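Local coordinates for secreted effector protein SopD (Salmonella typhimurium, PDB 5CPC) that alters host cell physiology as a secreted virulence effector, aiding replication in macrophages and acting with SopB in membrane fission and macropinosome formation during invasion, at residues L128-D133 and T266-L271; V201-S206 and L297-S302. One frame throughout, in Å; residues are numbered along the deposited sequence.

Contact 1: L128-D133 and T266-L271; sequences LNISDD and TNSGFL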
# COMPACT_ATOMS: atom_id res chain seq x y z
N LEU A 128 4.80 9.94 -2.98
CA LEU A 128 3.86 9.33 -3.91
C LEU A 128 4.20 9.55 -5.39
O LEU A 128 3.53 8.97 -6.27
CB LEU A 128 2.40 9.80 -3.64
CG LEU A 128 1.77 9.35 -2.31
CD1 LEU A 128 0.35 9.83 -2.21
CD2 LEU A 128 1.88 7.82 -2.13
N ASN A 129 5.17 10.42 -5.68
CA ASN A 129 5.48 10.82 -7.06
C ASN A 129 4.26 11.38 -7.71
O ASN A 129 3.93 11.05 -8.86
CB ASN A 129 6.05 9.66 -7.90
CG ASN A 129 6.74 10.15 -9.18
OD1 ASN A 129 7.43 11.17 -9.19
ND2 ASN A 129 6.54 9.44 -10.27
N ILE A 130 3.58 12.25 -6.99
CA ILE A 130 2.41 12.89 -7.57
C ILE A 130 2.56 14.38 -7.88
O ILE A 130 3.31 15.12 -7.25
CB ILE A 130 1.11 12.56 -6.78
CG1 ILE A 130 1.17 13.05 -5.32
CG2 ILE A 130 0.84 11.04 -6.84
CD1 ILE A 130 -0.26 13.42 -4.69
N SER A 131 1.82 14.80 -8.89
CA SER A 131 1.92 16.13 -9.40
C SER A 131 1.23 17.12 -8.44
O SER A 131 0.12 17.58 -8.70
CB SER A 131 1.42 16.15 -10.87
OG SER A 131 0.65 17.27 -11.20
N ASP A 132 1.89 17.36 -7.30
CA ASP A 132 1.89 18.65 -6.54
C ASP A 132 0.56 19.42 -6.26
O ASP A 132 0.17 19.53 -5.10
CB ASP A 132 3.00 19.58 -7.07
CG ASP A 132 2.90 19.81 -8.58
OD1 ASP A 132 3.97 19.76 -9.28
OD2 ASP A 132 1.75 20.05 -9.06
N ASP A 133 -0.09 19.96 -7.30
CA ASP A 133 -1.48 20.46 -7.18
C ASP A 133 -2.52 19.30 -7.07
O ASP A 133 -3.72 19.49 -7.30
CB ASP A 133 -1.83 21.45 -8.31
CG ASP A 133 -1.70 20.83 -9.71
OD1 ASP A 133 -0.84 21.26 -10.53
OD2 ASP A 133 -2.49 19.91 -10.01
N THR A 266 0.24 11.07 -14.62
CA THR A 266 -0.46 9.83 -14.89
C THR A 266 -0.80 9.16 -13.56
O THR A 266 -1.95 8.69 -13.34
CB THR A 266 0.38 8.95 -15.85
OG1 THR A 266 -0.12 9.13 -17.19
CG2 THR A 266 0.36 7.45 -15.47
N ASN A 267 0.21 9.12 -12.69
CA ASN A 267 0.05 8.85 -11.28
C ASN A 267 -1.12 9.69 -10.68
O ASN A 267 -2.10 9.15 -10.13
CB ASN A 267 1.38 9.14 -10.57
CG ASN A 267 2.44 8.00 -10.70
OD1 ASN A 267 2.20 6.92 -11.26
ND2 ASN A 267 3.62 8.24 -10.14
N SER A 268 -1.03 11.01 -10.83
CA SER A 268 -2.07 11.96 -10.40
C SER A 268 -3.51 11.68 -10.88
O SER A 268 -4.45 11.77 -10.09
CB SER A 268 -1.66 13.38 -10.77
OG SER A 268 -0.35 13.63 -10.28
N GLY A 269 -3.65 11.30 -12.16
CA GLY A 269 -4.90 10.83 -12.73
C GLY A 269 -5.47 9.62 -12.00
O GLY A 269 -6.65 9.59 -11.67
N PHE A 270 -4.62 8.62 -11.73
CA PHE A 270 -5.02 7.44 -11.02
C PHE A 270 -5.49 7.85 -9.60
O PHE A 270 -6.42 7.27 -9.06
CB PHE A 270 -3.84 6.48 -10.91
CG PHE A 270 -3.67 5.57 -12.10
CD1 PHE A 270 -2.39 5.40 -12.69
CD2 PHE A 270 -4.76 4.86 -12.63
CE1 PHE A 270 -2.20 4.53 -13.81
CE2 PHE A 270 -4.60 3.98 -13.75
CZ PHE A 270 -3.30 3.82 -14.34
N LEU A 271 -4.85 8.85 -9.01
CA LEU A 271 -5.13 9.17 -7.63
C LEU A 271 -6.49 9.89 -7.52
O LEU A 271 -7.26 9.66 -6.56
CB LEU A 271 -4.01 9.98 -6.96
CG LEU A 271 -4.42 10.28 -5.50
CD1 LEU A 271 -4.54 8.99 -4.69
CD2 LEU A 271 -3.54 11.33 -4.79
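Asn267, on the helix 264-283, reaches across to the loop that follows the helix 124-127 and binds the backbone of Asn129. Its CB lies 3.6 Å from Asn129 O and also faces the CG2 branch of Ile130. The turn at chi1 (-80°) places CG beside the helix backbone N, and CG passes Asn129 O at 3.9 Å. At the tip, Asn267 ND2 donates to Asn129 O over 3.1 Å, almost straight (173°) and within its own amide plane, although it meets the carbonyl from above the carbonyl plane. Asn267 ND2 and Asn129 ND2 are only 3.2 Å apart, with their amides nearly perpendicular. These two donors do not bond each other; both donate to Ser258 O. Asn74 holds Asn129 OD1.

At the next residue, Ser268 OG accepts the backbone N-H of Ser131 at 2.8 Å and is itself bonded to Lys264 O. Ser131 is the centre of an inverse gamma turn. Beside these polar contacts, Ile130 CD1 meets Leu271 CD2 at 3.9 Å.

Asn129, with positive phi, ends the preceding helix in a Schellman motif, so the contact fastens a helix C-terminus and its exit loop against the side of a long helix. One buried amide and one hydroxyl satisfy main-chain groups of the loop, so the polar part of the contact between the two segments rests on directional bonds without a charge pair.

Contact 2: V201-S206 and L297-S302; sequences VEWQDS and LTHERS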
# COMPACT_ATOMS: atom_id res chain seq x y z
N VAL A 201 -16.07 -16.98 -2.24
CA VAL A 201 -17.43 -17.45 -2.20
C VAL A 201 -18.07 -17.18 -3.55
O VAL A 201 -17.92 -16.08 -4.10
CB VAL A 201 -18.23 -16.77 -1.10
CG1 VAL A 201 -19.71 -17.28 -1.14
CG2 VAL A 201 -17.55 -17.05 0.27
N GLU A 202 -18.80 -18.18 -4.06
CA GLU A 202 -19.53 -18.10 -5.36
C GLU A 202 -20.68 -17.05 -5.38
O GLU A 202 -21.61 -17.05 -4.54
CB GLU A 202 -19.99 -19.52 -5.81
CG GLU A 202 -20.12 -19.76 -7.31
CD GLU A 202 -18.79 -19.67 -8.13
OE1 GLU A 202 -18.88 -19.22 -9.29
OE2 GLU A 202 -17.68 -20.07 -7.69
N TRP A 203 -20.55 -16.11 -6.32
CA TRP A 203 -21.49 -15.02 -6.58
C TRP A 203 -22.94 -15.48 -6.74
O TRP A 203 -23.20 -16.29 -7.62
CB TRP A 203 -21.09 -14.41 -7.92
CG TRP A 203 -22.07 -13.30 -8.47
CD1 TRP A 203 -22.58 -13.24 -9.73
CD2 TRP A 203 -22.59 -12.15 -7.76
NE1 TRP A 203 -23.37 -12.11 -9.87
CE2 TRP A 203 -23.38 -11.43 -8.68
CE3 TRP A 203 -22.44 -11.66 -6.45
CZ2 TRP A 203 -24.05 -10.25 -8.32
CZ3 TRP A 203 -23.10 -10.50 -6.09
CH2 TRP A 203 -23.89 -9.79 -7.03
N GLN A 204 -23.87 -14.96 -5.95
CA GLN A 204 -25.30 -15.25 -6.22
C GLN A 204 -26.00 -13.92 -6.24
O GLN A 204 -26.06 -13.21 -5.23
CB GLN A 204 -25.94 -16.11 -5.14
CG GLN A 204 -25.35 -17.52 -5.17
CD GLN A 204 -26.19 -18.52 -4.46
OE1 GLN A 204 -27.23 -18.19 -3.90
NE2 GLN A 204 -25.76 -19.78 -4.49
N ASP A 205 -26.53 -13.58 -7.40
CA ASP A 205 -26.98 -12.24 -7.61
C ASP A 205 -28.39 -11.99 -7.06
O ASP A 205 -29.34 -12.33 -7.68
CB ASP A 205 -26.88 -11.93 -9.10
CG ASP A 205 -27.29 -10.48 -9.43
OD1 ASP A 205 -27.65 -9.64 -8.53
OD2 ASP A 205 -27.24 -10.22 -10.64
N SER A 206 -28.51 -11.33 -5.92
CA SER A 206 -29.78 -10.93 -5.42
C SER A 206 -30.02 -9.41 -5.55
O SER A 206 -30.84 -8.89 -4.82
CB SER A 206 -29.83 -11.29 -3.93
OG SER A 206 -28.90 -10.48 -3.26
N LEU A 297 -23.92 -10.79 3.96
CA LEU A 297 -24.73 -11.79 4.67
C LEU A 297 -25.08 -12.96 3.77
O LEU A 297 -25.31 -14.07 4.26
CB LEU A 297 -26.02 -11.18 5.23
CG LEU A 297 -25.81 -10.31 6.48
CD1 LEU A 297 -27.15 -9.86 7.06
CD2 LEU A 297 -24.95 -10.98 7.58
N THR A 298 -25.07 -12.72 2.46
CA THR A 298 -25.41 -13.75 1.48
C THR A 298 -24.23 -14.34 0.75
O THR A 298 -24.39 -15.18 -0.18
CB THR A 298 -26.44 -13.20 0.41
OG1 THR A 298 -26.01 -11.92 -0.11
CG2 THR A 298 -27.79 -13.02 1.12
N HIS A 299 -23.03 -13.92 1.15
CA HIS A 299 -21.84 -14.56 0.72
C HIS A 299 -20.91 -14.96 1.89
O HIS A 299 -19.67 -14.68 1.88
CB HIS A 299 -21.12 -13.63 -0.28
CG HIS A 299 -21.83 -13.51 -1.58
ND1 HIS A 299 -22.88 -12.65 -1.76
CD2 HIS A 299 -21.66 -14.16 -2.75
CE1 HIS A 299 -23.35 -12.79 -2.99
NE2 HIS A 299 -22.61 -13.68 -3.62
N GLU A 300 -21.51 -15.64 2.87
CA GLU A 300 -20.79 -16.34 3.92
C GLU A 300 -19.95 -15.35 4.67
O GLU A 300 -18.83 -15.62 4.99
CB GLU A 300 -20.00 -17.54 3.34
CG GLU A 300 -21.02 -18.55 2.69
CD GLU A 300 -20.43 -19.90 2.22
OE1 GLU A 300 -19.22 -20.13 2.25
OE2 GLU A 300 -21.20 -20.75 1.79
N ARG A 301 -20.53 -14.17 4.93
CA ARG A 301 -19.87 -13.09 5.68
C ARG A 301 -18.51 -12.73 5.10
O ARG A 301 -17.49 -12.65 5.82
CB ARG A 301 -19.73 -13.47 7.16
CG ARG A 301 -21.00 -13.83 7.84
CD ARG A 301 -20.92 -13.88 9.41
NE ARG A 301 -22.30 -13.83 9.88
CZ ARG A 301 -22.91 -12.75 10.37
NH1 ARG A 301 -22.26 -11.62 10.56
NH2 ARG A 301 -24.20 -12.82 10.71
N SER A 302 -18.49 -12.55 3.78
CA SER A 302 -17.32 -12.06 3.05
C SER A 302 -17.80 -11.23 1.81
O SER A 302 -18.92 -11.47 1.30
CB SER A 302 -16.58 -13.26 2.56
OG SER A 302 -15.46 -12.81 1.83
O HOH W 1 -27.05 -12.38 -2.73
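The imidazole of His299, in the segment that follows on from the helix 285-298, reaches the backbone of residues 201-206, where its NE2 accepts the N-H of Gln204 at 2.9 Å. The bond is fairly straight (161°), with the donor tilted somewhat from the ring plane. On the other side of the ring ND1 bonds Leu295 O, so a neutral imidazole with its proton on ND1 is the likely form. The first torsion (chi1 -70°) sets CG beside the backbone N of His299 and turns the ring toward the segment 201-206. Trp203 CA sits at the ring edge, 3.4 Å from His299 NE2, and Glu202 O approaches His299 CD2 at 3.4 Å.

Val201 and Glu202 form a short strand that pairs in parallel with 305-306, Val201 bonding His304 and Gly306 through the backbone; the residues after Ser302 lead into that partner strand. Val201 CG2 rests 3.6 Å from His299 O and 4.0 Å from Glu300 CB. Trp203 starts out away from the histidine, but its chi1 of 174° carries CG to the far side from the backbone N and brings the indole back: its six-membered ring is near parallel to the imidazole, slid so far that the two barely overlap, and Trp203 CE3 comes to 3.5 Å from His299 NE2. A water donates to both Gln204 O and Thr298 OG1 and also bonds Ser206 OG.

The two contacts lie at different depths of one chain, their centres 35 Å apart and their nearest atoms about 24 Å apart, with no touch between them. Contact 1 is largely buried, whereas contact 2 sits at the surface, farther from the centre of the chain, around one buried histidine. They share no helix, but the helices 264-283 and 285-298 that carry their second segments are consecutive, and the four segments alternate along the sequence. Both join a non-helical segment to a helix or to residues near one. Contact 1 uses side-chain amide and hydroxyl groups on a helix flank, while contact 2 combines imidazole, indole and aliphatic packing with a bridging water beside a small parallel sheet.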